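Local coordinates for xylose isomerase-like TIM barrel domain-containing protein (Parabacteroides distasonis, PDB 4KW2), which is of unknown function but adopts a xylose isomerase-like TIM barrel, consistent with a sugar isomerase or a related enzyme, at residues T35-L40 with K86-K91; Q57-P62 with T67-D72; L80-F85 with A113-A118. All coordinates share one frame; numbering follows the deposited sequence. Where two conformers were deposited one is given.

Contact 1: T35-L40 with K86-K91; sequences TLMETL and KIRGIK
With CG turned anti to its carbonyl carbon (chi1 -67°) and the chain extended from CG to NE, Arg-88 reaches across to helix 36-46 and packs against Leu-40 and Met-37. Leu-40 meets it with the root of its side chain, CB lying 3.5 Å from Arg-88 CD. Met-37, a selenomethionine, bends at chi2 and chi3, crosses the arginine at about a right angle and brings its SE to 3.8 Å from Arg-88 NH1, oblique to the guanidinium plane. No hydrogen bond joins the two segments. The charge of Arg-88 is met instead by salt bridges from NH1 to Glu-84 and from NE to Asp-41, which fix the rotation of the guanidinium while its aliphatic part packs on the helix. Ile-90 CD1 packs against the backbone Leu-40 O at 3.5 Å and the apolar Leu-40 CB at 4.1 Å; Phe-85 touches both Leu-40 and Ile-90.

Each segment carries a helix-end motif. Thr-35 and Glu-38 form a capping box: Glu-38 N donates to Thr-35 OG1 at 3.1 Å, and Thr-35 N donates to Glu-38 OE1 from above the carboxylate plane, also at 3.1 Å. Gly-89, at positive phi, closes helix 75-86 in a Schellman motif and turns the chain toward strand 91-98. An outer helix packed against the turn that leads from the next helix into its strand is typical of the shell of a TIM barrel.

Contact 2: Q57-P62 with T67-D72; sequences QELGAP and TYLNYD
A single beta bridge between Glu-58 and Tyr-68 pins together the two limbs of the long loop that joins strand 50-53 to helix 75-86. Leu-69 N donates to Gln-57 O at 2.9 Å, tilted 29° from the carbonyl plane, and Leu-59 N donates almost straight (171°) to Thr-67 O at 2.9 Å, in the carbonyl plane. A water extends the link, accepting from Gly-60 N and donating to Thr-67 O, which thus has two donors.

Leu-59 points toward the other limb and touches two of its residues: CD1 meets Thr-67 CG2 at 3.8 Å, while CD2 lies 3.9 Å from Leu-69 CB, the two leucines crossing at about a right angle. Glu-58 starts away from the other limb, but the bend at chi2 (84°) curls its carboxylate back: OE1 comes to 3.3 Å from Thr-67 O, two acceptors that do not bond, while OE2 accepts from Glu-66 N. Were Glu-58 replaced by alanine, Glu-66 N would probably lose this acceptor, and the turn between the limbs would be likely to move more easily.

Outside the bridge, the backbones of Glu-58 and Leu-59 bond to those of Leu-36 and Met-37 at the start of helix 36-46. Leu-69 packs on Leu-81 of helix 75-86 and Phe-112 of helix 103-116, and Asn-70 ND2 bonds to Gly-219 O of the second subunit.

Contact 3: L80-F85 with A113-A118; sequences LLRHEF and AHKIGA. With SO4 (sulfate ion), chain G.
Segments 80-85 and 113-118, on helices 75-86 and 103-116, have their nearest CA atoms at Arg-82 and Ile-116, 6.0 Å apart. The second helix stops there: Gly-117, at positive phi, is the C-prime residue of a Schellman motif, and Ala-113 O takes Gly-117 N and Ala-118 N from opposite faces of its plane.

Arg-82 exploits this helix end. Its CG, anti to the carbonyl carbon (chi1 -72°), lies 3.4 Å from Ile-116 O, and the bend at chi3 (-57°) turns the guanidinium so that NH1 comes to 2.9 Å from Lys-115 O, a weak, strongly bent bond (123°). The positive group thus sits by the carbonyl-rich C-terminal end of helix 103-116, where the helix dipole would probably favour it. On the buried side, Leu-81 CD2 meets Ile-116 CD1 at 3.9 Å, the side chains crossing at about a right angle. A sulfate, probably from the crystallisation liquor, lies at the His-83 ring edge, its O4 a doubtfully short 2.5 Å from ND1.

An apolar pair, Ile-116 also resting on strand 91-98 and Leu-81 on helix 36-46, with an arginine link nearer the surface, joins consecutive helices, as is typical of a beta-alpha barrel.

In the fold
From the N terminus, the chain leaves strand 23-27 and enters helix 36-46 at residues 35-40, the first half of contact 1. After strand 50-53 comes the loop whose limbs contact 2 ties together; this short closure is nested within the larger one made when 86-91 returns to helix 36-46. Helix 75-86 opens contact 3 before contact 1 has closed, so these two cross, and contact 3 closes after strand 91-98, at the end of helix 103-116. Contacts 2 and 3 follow in series. Leu-81 touches both Met-37 and Leu-69, joining all three contacts, which together tie three successive outer helices and one long loop on one side of the barrel.

Contact 1: T35-L40 with K86-K91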
loop_
_atom_site.group_PDB
_atom_site.type_symbol
_atom_site.label_atom_id
_atom_site.label_comp_id
_atom_site.label_asym_id
_atom_site.label_seq_id
_atom_site.Cartn_x
_atom_site.Cartn_y
_atom_site.Cartn_z
ATOM N N THR A 35 8.487 21.656 0.647
ATOM C CA THR A 35 9.107 22.184 1.854
ATOM C C THR A 35 8.036 22.305 2.942
ATOM O O THR A 35 6.842 22.258 2.646
ATOM C CB THR A 35 9.727 23.571 1.622
ATOM O OG1 THR A 35 8.689 24.525 1.348
ATOM C CG2 THR A 35 10.745 23.543 0.469
ATOM N N LEU A 36 8.456 22.470 4.194
ATOM C CA LEU A 36 7.506 22.666 5.286
ATOM C C LEU A 36 6.715 23.967 5.126
ATOM O O LEU A 36 5.515 23.991 5.394
ATOM C CB LEU A 36 8.200 22.628 6.646
ATOM C CG LEU A 36 7.295 22.844 7.869
ATOM C CD1 LEU A 36 6.217 21.782 7.959
ATOM C CD2 LEU A 36 8.111 22.878 9.148
HETATM N N MSE A 37 7.369 25.038 4.680
HETATM C CA MSE A 37 6.670 26.320 4.464
HETATM C C MSE A 37 5.593 26.166 3.407
HETATM O O MSE A 37 4.475 26.653 3.585
HETATM C CB MSE A 37 7.608 27.465 4.071
HETATM C CG MSE A 37 8.674 27.764 5.124
HETATM SE SE MSE A 37 7.908 28.315 6.852
HETATM C CE MSE A 37 8.125 26.611 7.811
ATOM N N GLU A 38 5.911 25.488 2.302
ATOM C CA GLU A 38 4.901 25.172 1.275
ATOM C C GLU A 38 3.781 24.280 1.821
ATOM O O GLU A 38 2.616 24.436 1.464
ATOM C CB GLU A 38 5.550 24.493 0.072
ATOM C CG GLU A 38 6.440 25.411 -0.751
ATOM C CD GLU A 38 7.337 24.672 -1.745
ATOM O OE1 GLU A 38 7.469 23.427 -1.667
ATOM O OE2 GLU A 38 7.927 25.354 -2.611
ATOM N N THR A 39 4.148 23.339 2.683
ATOM C CA THR A 39 3.179 22.469 3.336
ATOM C C THR A 39 2.208 23.293 4.185
ATOM O O THR A 39 0.996 23.040 4.177
ATOM C CB THR A 39 3.896 21.415 4.213
ATOM O OG1 THR A 39 4.695 20.568 3.382
ATOM C CG2 THR A 39 2.906 20.570 5.004
ATOM N N LEU A 40 2.741 24.274 4.910
ATOM C CA LEU A 40 1.909 25.155 5.737
ATOM C C LEU A 40 1.010 26.047 4.884
ATOM O O LEU A 40 -0.114 26.347 5.286
ATOM C CB LEU A 40 2.761 26.000 6.689
ATOM C CG LEU A 40 3.552 25.247 7.776
ATOM C CD1 LEU A 40 4.157 26.232 8.767
ATOM C CD2 LEU A 40 2.693 24.226 8.511
ATOM N N LYS A 86 2.830 30.905 13.393
ATOM C CA LYS A 86 1.903 31.871 13.978
ATOM C C LYS A 86 1.256 32.783 12.933
ATOM O O LYS A 86 0.046 32.976 12.961
ATOM C CB LYS A 86 2.610 32.720 15.041
ATOM C CG LYS A 86 1.680 33.596 15.873
ATOM C CD LYS A 86 2.401 34.822 16.403
ATOM C CE LYS A 86 1.457 35.756 17.148
ATOM N NZ LYS A 86 1.129 35.268 18.518
ATOM N N ILE A 87 2.055 33.347 12.024
ATOM C CA ILE A 87 1.516 34.245 10.997
ATOM C C ILE A 87 0.594 33.552 9.995
ATOM O O ILE A 87 -0.096 34.229 9.237
ATOM C CB ILE A 87 2.618 35.003 10.219
ATOM C CG1 ILE A 87 3.464 34.047 9.363
ATOM C CG2 ILE A 87 3.476 35.821 11.180
ATOM C CD1 ILE A 87 4.440 34.770 8.460
ATOM N N ARG A 88 0.585 32.218 9.976
ATOM C CA ARG A 88 -0.348 31.463 9.130
ATOM C C ARG A 88 -1.589 30.973 9.873
ATOM O O ARG A 88 -2.475 30.371 9.264
ATOM C CB ARG A 88 0.359 30.273 8.495
ATOM C CG ARG A 88 1.427 30.665 7.491
ATOM C CD ARG A 88 2.092 29.422 6.949
ATOM N NE ARG A 88 2.941 29.681 5.797
ATOM C CZ ARG A 88 4.182 30.157 5.850
ATOM N NH1 ARG A 88 4.754 30.465 7.008
ATOM N NH2 ARG A 88 4.858 30.323 4.725
ATOM N N GLY A 89 -1.652 31.227 11.178
ATOM C CA GLY A 89 -2.775 30.791 12.001
ATOM C C GLY A 89 -2.817 29.287 12.185
ATOM O O GLY A 89 -3.896 28.702 12.261
ATOM N N ILE A 90 -1.637 28.669 12.259
ATOM C CA ILE A 90 -1.496 27.224 12.430
ATOM C C ILE A 90 -0.636 26.960 13.663
ATOM O O ILE A 90 0.442 27.525 13.778
ATOM C CB ILE A 90 -0.784 26.581 11.223
ATOM C CG1 ILE A 90 -1.546 26.874 9.925
ATOM C CG2 ILE A 90 -0.642 25.079 11.430
ATOM C CD1 ILE A 90 -0.794 26.499 8.667
ATOM N N LYS A 91 -1.103 26.104 14.568
ATOM C CA LYS A 91 -0.337 25.760 15.774
ATOM C C LYS A 91 0.538 24.544 15.489
ATOM O O LYS A 91 0.052 23.562 14.924
ATOM C CB LYS A 91 -1.273 25.422 16.936
ATOM C CG LYS A 91 -2.255 26.519 17.311
ATOM C CD LYS A 91 -1.610 27.561 18.206
ATOM C CE LYS A 91 -2.654 28.430 18.890
ATOM N NZ LYS A 91 -2.012 29.413 19.806
#

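Contact 2: Q57-P62 with T67-D72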
loop_
_atom_site.group_PDB
_atom_site.type_symbol
_atom_site.label_atom_id
_atom_site.label_comp_id
_atom_site.label_asym_id
_atom_site.label_seq_id
_atom_site.Cartn_x
_atom_site.Cartn_y
_atom_site.Cartn_z
ATOM N N GLN A 57 12.114 17.138 6.838
ATOM C CA GLN A 57 11.564 17.917 5.735
ATOM C C GLN A 57 12.350 19.218 5.599
ATOM O O GLN A 57 12.594 19.909 6.594
ATOM C CB GLN A 57 10.088 18.243 5.971
ATOM C CG GLN A 57 9.386 18.770 4.726
ATOM C CD GLN A 57 7.900 18.998 4.928
ATOM O OE1 GLN A 57 7.447 19.289 6.031
ATOM N NE2 GLN A 57 7.133 18.861 3.858
ATOM N N GLU A 58 12.728 19.551 4.368
ATOM C CA GLU A 58 13.318 20.847 4.067
ATOM C C GLU A 58 12.362 21.941 4.546
ATOM O O GLU A 58 11.157 21.879 4.305
ATOM C CB GLU A 58 13.566 20.973 2.561
ATOM C CG GLU A 58 14.027 22.346 2.073
ATOM C CD GLU A 58 15.527 22.567 2.203
ATOM O OE1 GLU A 58 16.205 21.768 2.895
ATOM O OE2 GLU A 58 16.025 23.553 1.611
ATOM N N LEU A 59 12.899 22.936 5.239
ATOM C CA LEU A 59 12.059 23.994 5.798
ATOM C C LEU A 59 11.567 24.926 4.696
ATOM O O LEU A 59 10.372 25.155 4.577
ATOM C CB LEU A 59 12.807 24.780 6.878
ATOM C CG LEU A 59 13.180 24.048 8.175
ATOM C CD1 LEU A 59 13.828 25.023 9.151
ATOM C CD2 LEU A 59 11.967 23.401 8.828
ATOM N N GLY A 60 12.490 25.437 3.880
ATOM C CA GLY A 60 12.151 26.375 2.810
ATOM C C GLY A 60 12.242 27.821 3.276
ATOM O O GLY A 60 12.341 28.087 4.472
ATOM N N ALA A 61 12.217 28.755 2.330
ATOM C CA ALA A 61 12.323 30.181 2.654
ATOM C C ALA A 61 11.194 30.572 3.610
ATOM O O ALA A 61 10.056 30.148 3.418
ATOM C CB ALA A 61 12.260 31.020 1.389
ATOM N N PRO A 62 11.486 31.407 4.623
ATOM C CA PRO A 62 12.675 32.232 4.849
ATOM C C PRO A 62 13.921 31.522 5.367
ATOM O O PRO A 62 14.966 32.159 5.493
ATOM C CB PRO A 62 12.192 33.230 5.906
ATOM C CG PRO A 62 11.234 32.431 6.719
ATOM C CD PRO A 62 10.529 31.530 5.740
ATOM N N THR A 67 18.353 23.576 5.049
ATOM C CA THR A 67 18.014 23.509 6.466
ATOM C C THR A 67 16.753 22.669 6.593
ATOM O O THR A 67 15.747 22.982 5.959
ATOM C CB THR A 67 17.784 24.900 7.073
ATOM O OG1 THR A 67 18.930 25.716 6.832
ATOM C CG2 THR A 67 17.560 24.795 8.578
ATOM N N TYR A 68 16.818 21.606 7.398
ATOM C CA TYR A 68 15.688 20.687 7.546
ATOM C C TYR A 68 15.158 20.658 8.976
ATOM O O TYR A 68 15.821 21.103 9.910
ATOM C CB TYR A 68 16.041 19.269 7.049
ATOM C CG TYR A 68 17.320 18.660 7.596
ATOM C CD1 TYR A 68 17.375 18.138 8.885
ATOM C CD2 TYR A 68 18.467 18.577 6.807
ATOM C CE1 TYR A 68 18.544 17.574 9.381
ATOM C CE2 TYR A 68 19.637 18.017 7.297
ATOM C CZ TYR A 68 19.668 17.517 8.582
ATOM O OH TYR A 68 20.821 16.955 9.067
ATOM N N LEU A 69 13.942 20.144 9.141
ATOM C CA LEU A 69 13.322 20.069 10.458
ATOM C C LEU A 69 13.985 18.962 11.268
ATOM O O LEU A 69 13.975 17.796 10.874
ATOM C CB LEU A 69 11.821 19.800 10.352
ATOM C CG LEU A 69 11.031 19.758 11.670
ATOM C CD1 LEU A 69 11.153 21.062 12.444
ATOM C CD2 LEU A 69 9.571 19.444 11.409
ATOM N N ASN A 70 14.575 19.337 12.395
ATOM C CA ASN A 70 15.179 18.379 13.298
ATOM C C ASN A 70 15.421 19.096 14.604
ATOM O O ASN A 70 15.364 20.324 14.655
ATOM C CB ASN A 70 16.489 17.847 12.716
ATOM C CG ASN A 70 17.019 16.633 13.459
ATOM O OD1 ASN A 70 16.293 15.956 14.197
ATOM N ND2 ASN A 70 18.294 16.354 13.270
ATOM N N TYR A 71 15.697 18.338 15.658
ATOM C CA TYR A 71 15.805 18.912 16.991
ATOM C C TYR A 71 17.083 19.726 17.227
ATOM O O TYR A 71 17.264 20.288 18.305
ATOM C CB TYR A 71 15.610 17.836 18.071
ATOM C CG TYR A 71 16.513 16.614 17.994
ATOM C CD1 TYR A 71 17.884 16.736 17.779
ATOM C CD2 TYR A 71 15.995 15.338 18.187
ATOM C CE1 TYR A 71 18.699 15.622 17.733
ATOM C CE2 TYR A 71 16.804 14.219 18.142
ATOM C CZ TYR A 71 18.155 14.370 17.916
ATOM O OH TYR A 71 18.976 13.270 17.883
ATOM N N ASP A 72 17.947 19.803 16.217
ATOM C CA ASP A 72 19.202 20.552 16.302
ATOM C C ASP A 72 19.090 22.007 15.815
ATOM O O ASP A 72 20.103 22.701 15.720
ATOM C CB ASP A 72 20.301 19.824 15.504
ATOM C CG ASP A 72 20.012 19.767 14.002
ATOM O OD1 ASP A 72 18.896 20.124 13.566
ATOM O OD2 ASP A 72 20.907 19.353 13.246
HETATM O O HOH W 1 15.310 25.173 3.968
#

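Contact 3: L80-F85 with A113-A118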
loop_
_atom_site.group_PDB
_atom_site.type_symbol
_atom_site.label_atom_id
_atom_site.label_comp_id
_atom_site.label_asym_id
_atom_site.label_seq_id
_atom_site.Cartn_x
_atom_site.Cartn_y
_atom_site.Cartn_z
ATOM N N LEU A 80 12.176 31.606 14.537
ATOM C CA LEU A 80 11.642 31.852 13.205
ATOM C C LEU A 80 10.567 30.823 12.845
ATOM O O LEU A 80 9.540 31.169 12.259
ATOM C CB LEU A 80 12.764 31.840 12.171
ATOM C CG LEU A 80 12.400 32.239 10.740
ATOM C CD1 LEU A 80 11.656 33.566 10.688
ATOM C CD2 LEU A 80 13.663 32.298 9.890
ATOM N N LEU A 81 10.787 29.568 13.219
ATOM C CA LEU A 81 9.801 28.520 12.952
ATOM C C LEU A 81 8.489 28.814 13.687
ATOM O O LEU A 81 7.414 28.695 13.106
ATOM C CB LEU A 81 10.351 27.141 13.345
ATOM C CG LEU A 81 9.475 25.927 13.013
ATOM C CD1 LEU A 81 9.142 25.902 11.532
ATOM C CD2 LEU A 81 10.165 24.638 13.435
ATOM N N ARG A 82 8.583 29.217 14.953
ATOM C CA ARG A 82 7.396 29.605 15.714
ATOM C C ARG A 82 6.645 30.749 15.031
ATOM O O ARG A 82 5.420 30.702 14.892
ATOM C CB ARG A 82 7.761 29.994 17.152
ATOM C CG ARG A 82 8.157 28.812 18.029
ATOM C CD ARG A 82 8.108 29.162 19.515
ATOM N NE ARG A 82 8.964 30.304 19.834
ATOM C CZ ARG A 82 10.280 30.249 20.062
ATOM N NH1 ARG A 82 10.951 29.100 20.015
ATOM N NH2 ARG A 82 10.940 31.369 20.333
ATOM N N HIS A 83 7.385 31.761 14.590
ATOM C CA HIS A 83 6.799 32.913 13.907
ATOM C C HIS A 83 6.077 32.519 12.615
ATOM O O HIS A 83 4.988 33.019 12.330
ATOM C CB HIS A 83 7.892 33.941 13.608
ATOM C CG HIS A 83 7.438 35.076 12.746
ATOM N ND1 HIS A 83 6.637 36.094 13.218
ATOM C CD2 HIS A 83 7.673 35.354 11.442
ATOM C CE1 HIS A 83 6.395 36.948 12.240
ATOM N NE2 HIS A 83 7.014 36.524 11.151
ATOM N N GLU A 84 6.695 31.626 11.842
ATOM C CA GLU A 84 6.154 31.179 10.561
ATOM C C GLU A 84 4.841 30.397 10.711
ATOM O O GLU A 84 3.933 30.534 9.893
ATOM C CB GLU A 84 7.192 30.334 9.809
ATOM C CG GLU A 84 8.352 31.133 9.221
ATOM C CD GLU A 84 7.900 32.218 8.262
ATOM O OE1 GLU A 84 7.142 31.909 7.318
ATOM O OE2 GLU A 84 8.301 33.382 8.459
ATOM N N PHE A 85 4.745 29.573 11.749
ATOM C CA PHE A 85 3.469 28.947 12.104
ATOM C C PHE A 85 2.433 30.002 12.504
ATOM O O PHE A 85 1.311 30.010 12.003
ATOM C CB PHE A 85 3.659 27.945 13.243
ATOM C CG PHE A 85 4.052 26.565 12.785
ATOM C CD1 PHE A 85 3.084 25.619 12.484
ATOM C CD2 PHE A 85 5.385 26.203 12.677
ATOM C CE1 PHE A 85 3.435 24.343 12.082
ATOM C CE2 PHE A 85 5.744 24.931 12.264
ATOM C CZ PHE A 85 4.770 23.998 11.971
ATOM N N ALA A 113 10.490 19.904 20.967
ATOM C CA ALA A 113 9.033 20.024 20.972
ATOM C C ALA A 113 8.576 21.146 21.899
ATOM O O ALA A 113 7.738 21.968 21.527
ATOM C CB ALA A 113 8.392 18.708 21.381
ATOM N N HIS A 114 9.130 21.173 23.104
ATOM C CA HIS A 114 8.806 22.202 24.088
ATOM C C HIS A 114 9.228 23.587 23.606
ATOM O O HIS A 114 8.485 24.553 23.742
ATOM C CB HIS A 114 9.497 21.889 25.414
ATOM C CG HIS A 114 9.296 22.937 26.462
ATOM N ND1 HIS A 114 8.173 22.985 27.259
ATOM C CD2 HIS A 114 10.073 23.979 26.842
ATOM C CE1 HIS A 114 8.266 24.011 28.085
ATOM N NE2 HIS A 114 9.408 24.632 27.853
ATOM N N LYS A 115 10.423 23.672 23.037
ATOM C CA LYS A 115 10.960 24.939 22.558
ATOM C C LYS A 115 10.100 25.533 21.435
ATOM O O LYS A 115 9.900 26.743 21.378
ATOM C CB LYS A 115 12.411 24.748 22.093
ATOM C CG LYS A 115 13.167 26.041 21.832
ATOM C CD LYS A 115 14.670 25.896 22.058
ATOM C CE LYS A 115 15.310 24.853 21.147
ATOM N NZ LYS A 115 15.542 23.525 21.791
ATOM N N ILE A 116 9.587 24.687 20.551
ATOM C CA ILE A 116 8.737 25.147 19.449
ATOM C C ILE A 116 7.302 25.398 19.925
ATOM O O ILE A 116 6.548 26.133 19.292
ATOM C CB ILE A 116 8.770 24.149 18.270
ATOM C CG1 ILE A 116 10.197 24.044 17.720
ATOM C CG2 ILE A 116 7.815 24.565 17.158
ATOM C CD1 ILE A 116 10.787 25.362 17.245
ATOM N N GLY A 117 6.935 24.792 21.047
ATOM C CA GLY A 117 5.635 25.027 21.654
ATOM C C GLY A 117 4.606 23.980 21.288
ATOM O O GLY A 117 3.417 24.256 21.310
ATOM N N ALA A 118 5.058 22.777 20.954
ATOM C CA ALA A 118 4.148 21.666 20.737
ATOM C C ALA A 118 3.536 21.255 22.069
ATOM O O ALA A 118 4.156 21.424 23.125
ATOM C CB ALA A 118 4.877 20.495 20.099
HETATM S S SO4 G . 5.567 36.435 16.549
HETATM O O1 SO4 G . 4.494 36.816 17.498
HETATM O O2 SO4 G . 6.677 37.409 16.673
HETATM O O3 SO4 G . 6.054 35.068 16.856
HETATM O O4 SO4 G . 5.040 36.449 15.166
#